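Local coordinates for flagellar regulatory protein C (Vibrio cholerae, PDB 4QHS) that probably activates sigma-54-dependent transcription of flagellar genes, using ATP hydrolysis by a heptameric AAA+ domain, at residues L27-D38 with M54-R64; A100-A108 with R140-V151. All blocks are in the same frame, centred on the assembly; numbering follows the deposited sequence.

Both interactions lie in the alpha/beta part of the AAA+ domain, but they join different elements. Interaction 1 packs two helices, 23-35 and 51-61, one of which follows the P-loop; small and apolar side chains fill its middle, while its tyrosine-aspartate and arginine-aspartate pairs lie nearer the rim. Interaction 2 lies farther from the centre of the chain, where the short helix 104-107 and the strand before it meet a hairpin and the lead-in to strand 152-157. There a bidentate salt bridge dominates one end and apolar packing the other. The two contacts meet at Arg64 of interaction 1, which makes a long, weak ion pair with Asp150 of interaction 2.

Interaction 1: residues L27-D38 with M54-R64; sequences LLALADKVAKTD and MSRYIHNASPR
In the alpha/beta core of this AAA+ domain, the helix that follows the P-loop packs through Met54, Tyr57, Ile58 and Ala61 on Leu28, Ala31 and Ala35 of helix 23-35. The axes pass 8.6 Å apart at a crossing angle of -45°, a closeness helped by alanines on the facing sides. Ala31 CB sits between Met54 SD at 4.0 Å and Ile58 CG1 at 4.1 Å; one turn on, Ala35 CB meets Ala61 CB at 3.7 Å. With CG of Tyr57 turned opposite the backbone N (chi1 173°), the ring is carried across toward the other helix. Leu28 CD1 lies over the centre of one ring face, 4.1 Å from the Tyr57 centroid, as a CH-pi contact. At the ring edge Tyr57 OH donates to Asp32 OD1, the carboxylate plane turned only 28° from the ring; the modelled bond is very short, so its exact length is doubtful. Beyond the helices, Arg64 gives its NE to Gly111 O, and its chain, bent at chi3, leaves the NH1 branch near Asp38. There it forms a salt bridge whose hydrogen bond, Arg64 NH1 to Asp38 OD1 at 3.2 Å, is weak.

Interaction 2: residues A100-A108 with R140-V151; sequences ACPGKFEQA and RLGSRKSIKLDV
Arg140 reaches across to Glu106 from the turn end of the hairpin formed by strands 137-139 and 146-148, joining it to helix 104-107, which follows the GAFTGA loop characteristic of sigma-54 activators. From CB, which points toward the 100-108 segment, the arginine runs extended to NE (chi2 172°). CG passes Glu106 OE1 at 3.5 Å, and CD continues past the same oxygen. NE then donates to Glu106 OE1 at 2.7 Å, almost straight (174°) and in the guanidinium plane. NH2 completes a side-on grip, reaching the syn lone pair of Glu106 OE2 at 2.8 Å, with carboxylate and guanidinium nearly coplanar. The same NH2 touches Pro102 CB at 3.4 Å, while Cys101 O and Pro102 N lie over one guanidinium face, and NH1 turns to a second carboxylate, that of Glu90. Glu106 OE1 also accepts a hydrogen bond from the backbone N of Gly103, the N-cap residue, at 3.0 Å, from above the carboxylate plane. Farther along, the contact turns apolar: Phe105 CB meets Leu149 CD1 at 4.0 Å, and Ala108 CB meets Val151 CG1 at 3.9 Å. With two arginine nitrogens and a helix-start N-H all directed at it, the Glu106 carboxylate is fixed in rotation and would be expected to stay ionised, tying the hairpin to the start of the helix.

Interaction 1: residues L27-D38 with M54-R64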
loop_
_atom_site.group_PDB
_atom_site.type_symbol
_atom_site.label_atom_id
_atom_site.label_comp_id
_atom_site.label_asym_id
_atom_site.label_seq_id
_atom_site.Cartn_x
_atom_site.Cartn_y
_atom_site.Cartn_z
ATOM N N LEU A 27 29.062 -39.688 -19.724
ATOM C CA LEU A 27 28.431 -38.437 -19.997
ATOM C C LEU A 27 28.991 -37.840 -21.241
ATOM O O LEU A 27 28.258 -37.426 -22.097
ATOM C CB LEU A 27 28.713 -37.475 -18.872
ATOM C CG LEU A 27 27.626 -37.074 -17.924
ATOM C CD1 LEU A 27 26.355 -36.900 -18.647
ATOM C CD2 LEU A 27 27.496 -38.125 -16.914
ATOM N N LEU A 28 30.307 -37.774 -21.322
ATOM C CA LEU A 28 30.969 -37.175 -22.477
ATOM C C LEU A 28 30.629 -37.889 -23.787
ATOM O O LEU A 28 30.486 -37.239 -24.820
ATOM C CB LEU A 28 32.489 -37.146 -22.289
ATOM C CG LEU A 28 33.075 -35.916 -21.582
ATOM C CD1 LEU A 28 32.207 -34.678 -21.796
ATOM C CD2 LEU A 28 33.278 -36.168 -20.102
ATOM N N ALA A 29 30.496 -39.214 -23.750
ATOM C CA ALA A 29 30.047 -39.962 -24.927
ATOM C C ALA A 29 28.615 -39.589 -25.320
ATOM O O ALA A 29 28.282 -39.557 -26.503
ATOM C CB ALA A 29 30.145 -41.438 -24.682
ATOM N N LEU A 30 27.762 -39.314 -24.336
ATOM C CA LEU A 30 26.409 -38.835 -24.654
ATOM C C LEU A 30 26.516 -37.444 -25.276
ATOM O O LEU A 30 25.886 -37.128 -26.296
ATOM C CB LEU A 30 25.517 -38.799 -23.412
ATOM C CG LEU A 30 24.532 -39.947 -23.141
ATOM C CD1 LEU A 30 24.607 -40.994 -24.196
ATOM C CD2 LEU A 30 24.757 -40.572 -21.782
ATOM N N ALA A 31 27.340 -36.620 -24.652
ATOM C CA ALA A 31 27.572 -35.281 -25.145
ATOM C C ALA A 31 28.030 -35.318 -26.613
ATOM O O ALA A 31 27.466 -34.613 -27.455
ATOM C CB ALA A 31 28.586 -34.575 -24.269
ATOM N N ASP A 32 29.006 -36.171 -26.926
ATOM C CA ASP A 32 29.498 -36.289 -28.302
ATOM C C ASP A 32 28.359 -36.571 -29.280
ATOM O O ASP A 32 28.340 -36.040 -30.397
ATOM C CB ASP A 32 30.558 -37.391 -28.414
ATOM C CG ASP A 32 31.909 -36.970 -27.861
ATOM O OD1 ASP A 32 32.177 -35.751 -27.802
ATOM O OD2 ASP A 32 32.707 -37.864 -27.495
ATOM N N LYS A 33 27.417 -37.377 -28.849
ATOM C CA LYS A 33 26.251 -37.633 -29.647
ATOM C C LYS A 33 25.405 -36.402 -29.902
ATOM O O LYS A 33 25.149 -36.113 -31.036
ATOM C CB LYS A 33 25.406 -38.749 -29.060
ATOM C CG LYS A 33 25.647 -40.080 -29.674
ATOM C CD LYS A 33 25.033 -41.184 -28.879
ATOM C CE LYS A 33 25.126 -42.503 -29.578
ATOM N NZ LYS A 33 24.537 -43.555 -28.767
ATOM N N VAL A 34 24.964 -35.685 -28.876
ATOM C CA VAL A 34 24.144 -34.483 -29.121
ATOM C C VAL A 34 24.881 -33.458 -29.927
ATOM O O VAL A 34 24.287 -32.784 -30.776
ATOM C CB VAL A 34 23.698 -33.686 -27.861
ATOM C CG1 VAL A 34 22.179 -33.622 -27.762
ATOM C CG2 VAL A 34 24.397 -34.134 -26.610
ATOM N N ALA A 35 26.164 -33.315 -29.609
ATOM C CA ALA A 35 26.972 -32.237 -30.162
ATOM C C ALA A 35 26.885 -32.253 -31.677
ATOM O O ALA A 35 26.748 -31.213 -32.296
ATOM C CB ALA A 35 28.416 -32.345 -29.692
ATOM N N LYS A 36 26.900 -33.432 -32.247
ATOM C CA LYS A 36 26.819 -33.566 -33.667
ATOM C C LYS A 36 25.509 -33.072 -34.239
ATOM O O LYS A 36 25.418 -32.832 -35.413
ATOM C CB LYS A 36 27.096 -35.003 -34.067
ATOM C CG LYS A 36 28.554 -35.342 -34.021
ATOM C CD LYS A 36 28.834 -36.545 -33.161
ATOM C CE LYS A 36 29.593 -37.629 -33.917
ATOM N NZ LYS A 36 28.707 -38.720 -34.403
ATOM N N THR A 37 24.505 -32.898 -33.402
ATOM C CA THR A 37 23.228 -32.371 -33.849
ATOM C C THR A 37 22.987 -30.925 -33.454
ATOM O O THR A 37 23.840 -30.288 -32.916
ATOM C CB THR A 37 22.076 -33.216 -33.341
ATOM O OG1 THR A 37 21.723 -32.813 -32.029
ATOM C CG2 THR A 37 22.465 -34.647 -33.312
ATOM N N ASP A 38 21.799 -30.426 -33.740
ATOM C CA ASP A 38 21.436 -29.064 -33.440
ATOM C C ASP A 38 20.489 -28.964 -32.265
ATOM O O ASP A 38 19.986 -27.917 -31.969
ATOM C CB ASP A 38 20.772 -28.419 -34.647
ATOM C CG ASP A 38 21.700 -27.510 -35.414
ATOM O OD1 ASP A 38 22.804 -27.217 -34.954
ATOM O OD2 ASP A 38 21.323 -27.079 -36.501
ATOM N N MET A 54 31.698 -28.378 -20.076
ATOM C CA MET A 54 30.979 -29.419 -20.807
ATOM C C MET A 54 30.205 -28.818 -21.980
ATOM O O MET A 54 30.160 -29.382 -23.077
ATOM C CB MET A 54 30.036 -30.166 -19.862
ATOM C CG MET A 54 28.737 -30.630 -20.490
ATOM S SD MET A 54 28.741 -32.359 -20.949
ATOM C CE MET A 54 27.465 -32.962 -19.853
ATOM N N SER A 55 29.618 -27.654 -21.744
ATOM C CA SER A 55 28.926 -26.913 -22.790
ATOM C C SER A 55 29.897 -26.404 -23.857
ATOM O O SER A 55 29.585 -26.382 -25.053
ATOM C CB SER A 55 28.159 -25.752 -22.160
ATOM O OG SER A 55 28.743 -25.423 -20.911
ATOM N N ARG A 56 31.078 -25.987 -23.424
ATOM C CA ARG A 56 32.063 -25.502 -24.367
ATOM C C ARG A 56 32.603 -26.695 -25.154
ATOM O O ARG A 56 32.933 -26.583 -26.337
ATOM C CB ARG A 56 33.178 -24.745 -23.646
ATOM C CG ARG A 56 33.952 -23.767 -24.531
ATOM C CD ARG A 56 34.624 -22.671 -23.705
ATOM N NE ARG A 56 33.655 -21.905 -22.921
ATOM C CZ ARG A 56 33.632 -21.861 -21.592
ATOM N NH1 ARG A 56 34.541 -22.528 -20.887
ATOM N NH2 ARG A 56 32.704 -21.142 -20.966
ATOM N N TYR A 57 32.660 -27.845 -24.493
ATOM C CA TYR A 57 33.047 -29.088 -25.143
ATOM C C TYR A 57 32.035 -29.446 -26.225
ATOM O O TYR A 57 32.389 -29.887 -27.313
ATOM C CB TYR A 57 33.143 -30.202 -24.113
ATOM C CG TYR A 57 33.382 -31.570 -24.683
ATOM C CD1 TYR A 57 32.335 -32.332 -25.189
ATOM C CD2 TYR A 57 34.653 -32.118 -24.689
ATOM C CE1 TYR A 57 32.558 -33.591 -25.703
ATOM C CE2 TYR A 57 34.882 -33.382 -25.196
ATOM C CZ TYR A 57 33.832 -34.112 -25.703
ATOM O OH TYR A 57 34.064 -35.373 -26.210
ATOM N N ILE A 58 30.762 -29.259 -25.914
ATOM C CA ILE A 58 29.729 -29.582 -26.876
ATOM C C ILE A 58 29.879 -28.699 -28.125
ATOM O O ILE A 58 29.829 -29.196 -29.253
ATOM C CB ILE A 58 28.336 -29.432 -26.252
ATOM C CG1 ILE A 58 28.089 -30.610 -25.308
ATOM C CG2 ILE A 58 27.272 -29.370 -27.340
ATOM C CD1 ILE A 58 26.798 -30.544 -24.535
ATOM N N HIS A 59 30.102 -27.406 -27.906
ATOM C CA HIS A 59 30.297 -26.443 -28.992
ATOM C C HIS A 59 31.409 -26.882 -29.927
ATOM O O HIS A 59 31.230 -26.922 -31.138
ATOM C CB HIS A 59 30.620 -25.061 -28.428
ATOM C CG HIS A 59 30.811 -24.013 -29.471
ATOM N ND1 HIS A 59 29.753 -23.407 -30.115
ATOM C CD2 HIS A 59 31.936 -23.454 -29.981
ATOM C CE1 HIS A 59 30.218 -22.518 -30.976
ATOM N NE2 HIS A 59 31.538 -22.522 -30.910
ATOM N N ASN A 60 32.550 -27.232 -29.344
ATOM C CA ASN A 60 33.725 -27.586 -30.121
ATOM C C ASN A 60 33.583 -28.920 -30.827
ATOM O O ASN A 60 34.285 -29.176 -31.803
ATOM C CB ASN A 60 34.975 -27.597 -29.230
ATOM C CG ASN A 60 35.255 -26.239 -28.603
ATOM O OD1 ASN A 60 35.065 -25.197 -29.235
ATOM N ND2 ASN A 60 35.701 -26.244 -27.353
ATOM N N ALA A 61 32.672 -29.769 -30.355
ATOM C CA ALA A 61 32.495 -31.074 -30.989
ATOM C C ALA A 61 31.435 -30.998 -32.081
ATOM O O ALA A 61 31.239 -31.935 -32.846
ATOM C CB ALA A 61 32.125 -32.122 -29.961
ATOM N N SER A 62 30.747 -29.868 -32.141
ATOM C CA SER A 62 29.631 -29.697 -33.052
ATOM C C SER A 62 30.116 -29.001 -34.319
ATOM O O SER A 62 31.162 -28.368 -34.314
ATOM C CB SER A 62 28.519 -28.878 -32.373
ATOM O OG SER A 62 28.787 -27.502 -32.484
ATOM N N PRO A 63 29.350 -29.098 -35.411
ATOM C CA PRO A 63 29.732 -28.397 -36.644
ATOM C C PRO A 63 29.779 -26.862 -36.509
ATOM O O PRO A 63 30.266 -26.181 -37.409
ATOM C CB PRO A 63 28.632 -28.815 -37.626
ATOM C CG PRO A 63 27.463 -29.160 -36.750
ATOM C CD PRO A 63 28.077 -29.825 -35.568
ATOM N N ARG A 64 29.296 -26.326 -35.398
ATOM C CA ARG A 64 29.275 -24.878 -35.199
ATOM C C ARG A 64 30.523 -24.380 -34.481
ATOM O O ARG A 64 30.587 -23.222 -34.081
ATOM C CB ARG A 64 28.021 -24.475 -34.404
ATOM C CG ARG A 64 26.777 -25.186 -34.887
ATOM C CD ARG A 64 25.589 -24.895 -34.020
ATOM N NE ARG A 64 25.075 -23.576 -34.296
ATOM C CZ ARG A 64 24.146 -23.315 -35.202
ATOM N NH1 ARG A 64 23.614 -24.291 -35.921
ATOM N NH2 ARG A 64 23.757 -22.072 -35.385
#

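Interaction 2: residues A100-A108 with R140-V151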
loop_
_atom_site.group_PDB
_atom_site.type_symbol
_atom_site.label_atom_id
_atom_site.label_comp_id
_atom_site.label_asym_id
_atom_site.label_seq_id
_atom_site.Cartn_x
_atom_site.Cartn_y
_atom_site.Cartn_z
ATOM N N ALA A 100 20.910 1.922 -28.551
ATOM C CA ALA A 100 20.598 0.621 -29.062
ATOM C C ALA A 100 21.679 -0.346 -28.619
ATOM O O ALA A 100 22.782 0.043 -28.333
ATOM C CB ALA A 100 20.491 0.655 -30.520
ATOM N N CYS A 101 21.332 -1.614 -28.530
ATOM C CA CYS A 101 22.240 -2.633 -28.051
ATOM C C CYS A 101 21.739 -3.985 -28.502
ATOM O O CYS A 101 20.612 -4.307 -28.316
ATOM C CB CYS A 101 22.319 -2.570 -26.534
ATOM S SG CYS A 101 23.301 -3.784 -25.694
ATOM N N PRO A 102 22.582 -4.782 -29.103
ATOM C CA PRO A 102 22.141 -6.078 -29.576
ATOM C C PRO A 102 22.108 -7.091 -28.464
ATOM O O PRO A 102 22.854 -6.999 -27.531
ATOM C CB PRO A 102 23.187 -6.429 -30.609
ATOM C CG PRO A 102 24.349 -5.693 -30.216
ATOM C CD PRO A 102 23.901 -4.438 -29.625
ATOM N N GLY A 103 21.220 -8.054 -28.576
ATOM C CA GLY A 103 21.146 -9.105 -27.595
ATOM C C GLY A 103 22.185 -10.191 -27.731
ATOM O O GLY A 103 22.937 -10.237 -28.673
ATOM N N LYS A 104 22.178 -11.094 -26.776
ATOM C CA LYS A 104 23.035 -12.242 -26.803
ATOM C C LYS A 104 22.678 -13.198 -27.899
ATOM O O LYS A 104 23.536 -13.814 -28.452
ATOM C CB LYS A 104 22.987 -12.971 -25.487
ATOM C CG LYS A 104 23.482 -12.189 -24.343
ATOM C CD LYS A 104 24.926 -11.943 -24.424
ATOM C CE LYS A 104 25.552 -12.377 -23.152
ATOM N NZ LYS A 104 26.613 -11.464 -22.707
ATOM N N PHE A 105 21.416 -13.282 -28.243
ATOM C CA PHE A 105 21.037 -14.136 -29.330
ATOM C C PHE A 105 21.596 -13.635 -30.632
ATOM O O PHE A 105 21.960 -14.405 -31.457
ATOM C CB PHE A 105 19.524 -14.277 -29.409
ATOM C CG PHE A 105 18.952 -15.163 -28.371
ATOM C CD1 PHE A 105 19.125 -16.504 -28.436
ATOM C CD2 PHE A 105 18.252 -14.658 -27.332
ATOM C CE1 PHE A 105 18.612 -17.294 -27.497
ATOM C CE2 PHE A 105 17.749 -15.462 -26.401
ATOM C CZ PHE A 105 17.925 -16.773 -26.484
ATOM N N GLU A 106 21.655 -12.329 -30.799
ATOM C CA GLU A 106 22.249 -11.724 -31.991
ATOM C C GLU A 106 23.743 -12.022 -32.084
ATOM O O GLU A 106 24.246 -12.376 -33.151
ATOM C CB GLU A 106 22.044 -10.208 -32.013
ATOM C CG GLU A 106 20.633 -9.718 -32.240
ATOM C CD GLU A 106 20.545 -8.195 -32.129
ATOM O OE1 GLU A 106 19.855 -7.702 -31.205
ATOM O OE2 GLU A 106 21.187 -7.497 -32.955
ATOM N N GLN A 107 24.436 -11.913 -30.979
ATOM C CA GLN A 107 25.849 -12.145 -30.971
ATOM C C GLN A 107 26.219 -13.578 -31.220
ATOM O O GLN A 107 27.325 -13.844 -31.565
ATOM C CB GLN A 107 26.446 -11.736 -29.653
ATOM C CG GLN A 107 26.367 -10.302 -29.372
ATOM C CD GLN A 107 26.569 -10.025 -27.931
ATOM O OE1 GLN A 107 27.611 -10.299 -27.380
ATOM N NE2 GLN A 107 25.570 -9.496 -27.303
ATOM N N ALA A 108 25.282 -14.486 -31.027
ATOM C CA ALA A 108 25.532 -15.917 -31.090
ATOM C C ALA A 108 25.169 -16.452 -32.450
ATOM O O ALA A 108 25.207 -17.667 -32.684
ATOM C CB ALA A 108 24.742 -16.660 -30.006
ATOM N N ARG A 140 14.143 -7.045 -30.400
ATOM C CA ARG A 140 14.749 -6.275 -29.349
ATOM C C ARG A 140 13.670 -5.599 -28.548
ATOM O O ARG A 140 12.610 -5.357 -29.062
ATOM C CB ARG A 140 15.679 -5.233 -29.939
ATOM C CG ARG A 140 17.037 -5.732 -30.329
ATOM C CD ARG A 140 17.757 -4.679 -31.063
ATOM N NE ARG A 140 19.037 -5.108 -31.567
ATOM C CZ ARG A 140 19.900 -4.301 -32.149
ATOM N NH1 ARG A 140 19.608 -3.046 -32.300
ATOM N NH2 ARG A 140 21.039 -4.751 -32.582
ATOM N N LEU A 141 13.960 -5.286 -27.294
ATOM C CA LEU A 141 13.013 -4.541 -26.475
ATOM C C LEU A 141 12.727 -3.192 -27.128
ATOM O O LEU A 141 13.651 -2.499 -27.571
ATOM C CB LEU A 141 13.541 -4.333 -25.049
ATOM C CG LEU A 141 13.693 -5.533 -24.105
ATOM C CD1 LEU A 141 14.127 -5.051 -22.721
ATOM C CD2 LEU A 141 12.419 -6.328 -23.992
ATOM N N GLY A 142 11.448 -2.838 -27.199
ATOM C CA GLY A 142 11.033 -1.562 -27.748
ATOM C C GLY A 142 11.166 -1.506 -29.255
ATOM O O GLY A 142 11.397 -0.441 -29.820
ATOM N N SER A 143 11.036 -2.659 -29.902
ATOM C CA SER A 143 11.069 -2.739 -31.363
ATOM C C SER A 143 10.103 -3.802 -31.853
ATOM O O SER A 143 9.796 -4.745 -31.128
ATOM C CB SER A 143 12.482 -3.056 -31.860
ATOM O OG SER A 143 12.454 -3.603 -33.176
ATOM N N ARG A 144 9.612 -3.693 -33.057
ATOM C CA ARG A 144 8.816 -4.788 -33.547
ATOM C C ARG A 144 9.431 -5.429 -34.771
ATOM O O ARG A 144 8.799 -6.202 -35.437
ATOM C CB ARG A 144 7.347 -4.399 -33.723
ATOM C CG ARG A 144 6.815 -3.461 -32.626
ATOM C CD ARG A 144 5.863 -4.135 -31.603
ATOM N NE ARG A 144 5.135 -3.175 -30.757
ATOM C CZ ARG A 144 4.629 -3.441 -29.550
ATOM N NH1 ARG A 144 4.758 -4.639 -29.011
ATOM N NH2 ARG A 144 3.982 -2.515 -28.873
ATOM N N LYS A 145 10.690 -5.142 -35.030
ATOM C CA LYS A 145 11.398 -5.864 -36.069
ATOM C C LYS A 145 11.937 -7.175 -35.510
ATOM O O LYS A 145 12.596 -7.197 -34.472
ATOM C CB LYS A 145 12.527 -5.019 -36.645
ATOM C CG LYS A 145 13.028 -5.525 -37.973
ATOM C CD LYS A 145 13.690 -4.409 -38.740
ATOM C CE LYS A 145 14.931 -3.944 -38.024
ATOM N NZ LYS A 145 15.914 -5.060 -37.956
ATOM N N SER A 146 11.631 -8.277 -36.175
ATOM C CA SER A 146 12.194 -9.548 -35.748
ATOM C C SER A 146 13.455 -9.876 -36.551
ATOM O O SER A 146 13.481 -9.760 -37.773
ATOM C CB SER A 146 11.159 -10.671 -35.876
ATOM O OG SER A 146 10.868 -10.939 -37.234
ATOM N N ILE A 147 14.504 -10.267 -35.841
ATOM C CA ILE A 147 15.740 -10.724 -36.463
ATOM C C ILE A 147 15.737 -12.252 -36.570
ATOM O O ILE A 147 15.545 -12.955 -35.574
ATOM C CB ILE A 147 16.981 -10.262 -35.661
ATOM C CG1 ILE A 147 17.046 -8.735 -35.601
ATOM C CG2 ILE A 147 18.261 -10.804 -36.268
ATOM C CD1 ILE A 147 16.881 -8.180 -34.196
ATOM N N LYS A 148 15.927 -12.757 -37.787
ATOM C CA LYS A 148 16.065 -14.192 -38.027
ATOM C C LYS A 148 17.256 -14.760 -37.261
ATOM O O LYS A 148 18.336 -14.160 -37.264
ATOM C CB LYS A 148 16.239 -14.462 -39.516
ATOM C CG LYS A 148 15.252 -15.453 -40.079
ATOM C CD LYS A 148 14.010 -14.750 -40.621
ATOM C CE LYS A 148 14.253 -14.165 -42.012
ATOM N NZ LYS A 148 13.050 -13.434 -42.528
ATOM N N LEU A 149 17.094 -15.936 -36.684
ATOM C CA LEU A 149 18.133 -16.552 -35.893
ATOM C C LEU A 149 18.577 -17.906 -36.390
ATOM O O LEU A 149 17.816 -18.641 -36.945
ATOM C CB LEU A 149 17.659 -16.695 -34.466
ATOM C CG LEU A 149 17.671 -15.465 -33.591
ATOM C CD1 LEU A 149 17.193 -15.789 -32.235
ATOM C CD2 LEU A 149 19.055 -14.933 -33.517
ATOM N N ASP A 150 19.834 -18.212 -36.160
ATOM C CA ASP A 150 20.446 -19.500 -36.472
ATOM C C ASP A 150 21.410 -19.823 -35.331
ATOM O O ASP A 150 22.619 -19.614 -35.453
ATOM C CB ASP A 150 21.180 -19.457 -37.818
ATOM C CG ASP A 150 21.951 -20.756 -38.123
ATOM O OD1 ASP A 150 21.457 -21.858 -37.797
ATOM O OD2 ASP A 150 23.062 -20.667 -38.694
ATOM N N VAL A 151 20.862 -20.290 -34.218
ATOM C CA VAL A 151 21.596 -20.382 -32.961
ATOM C C VAL A 151 21.273 -21.683 -32.201
ATOM O O VAL A 151 20.114 -22.034 -32.002
ATOM C CB VAL A 151 21.282 -19.162 -32.037
ATOM C CG1 VAL A 151 21.951 -19.312 -30.671
ATOM C CG2 VAL A 151 21.699 -17.844 -32.698
#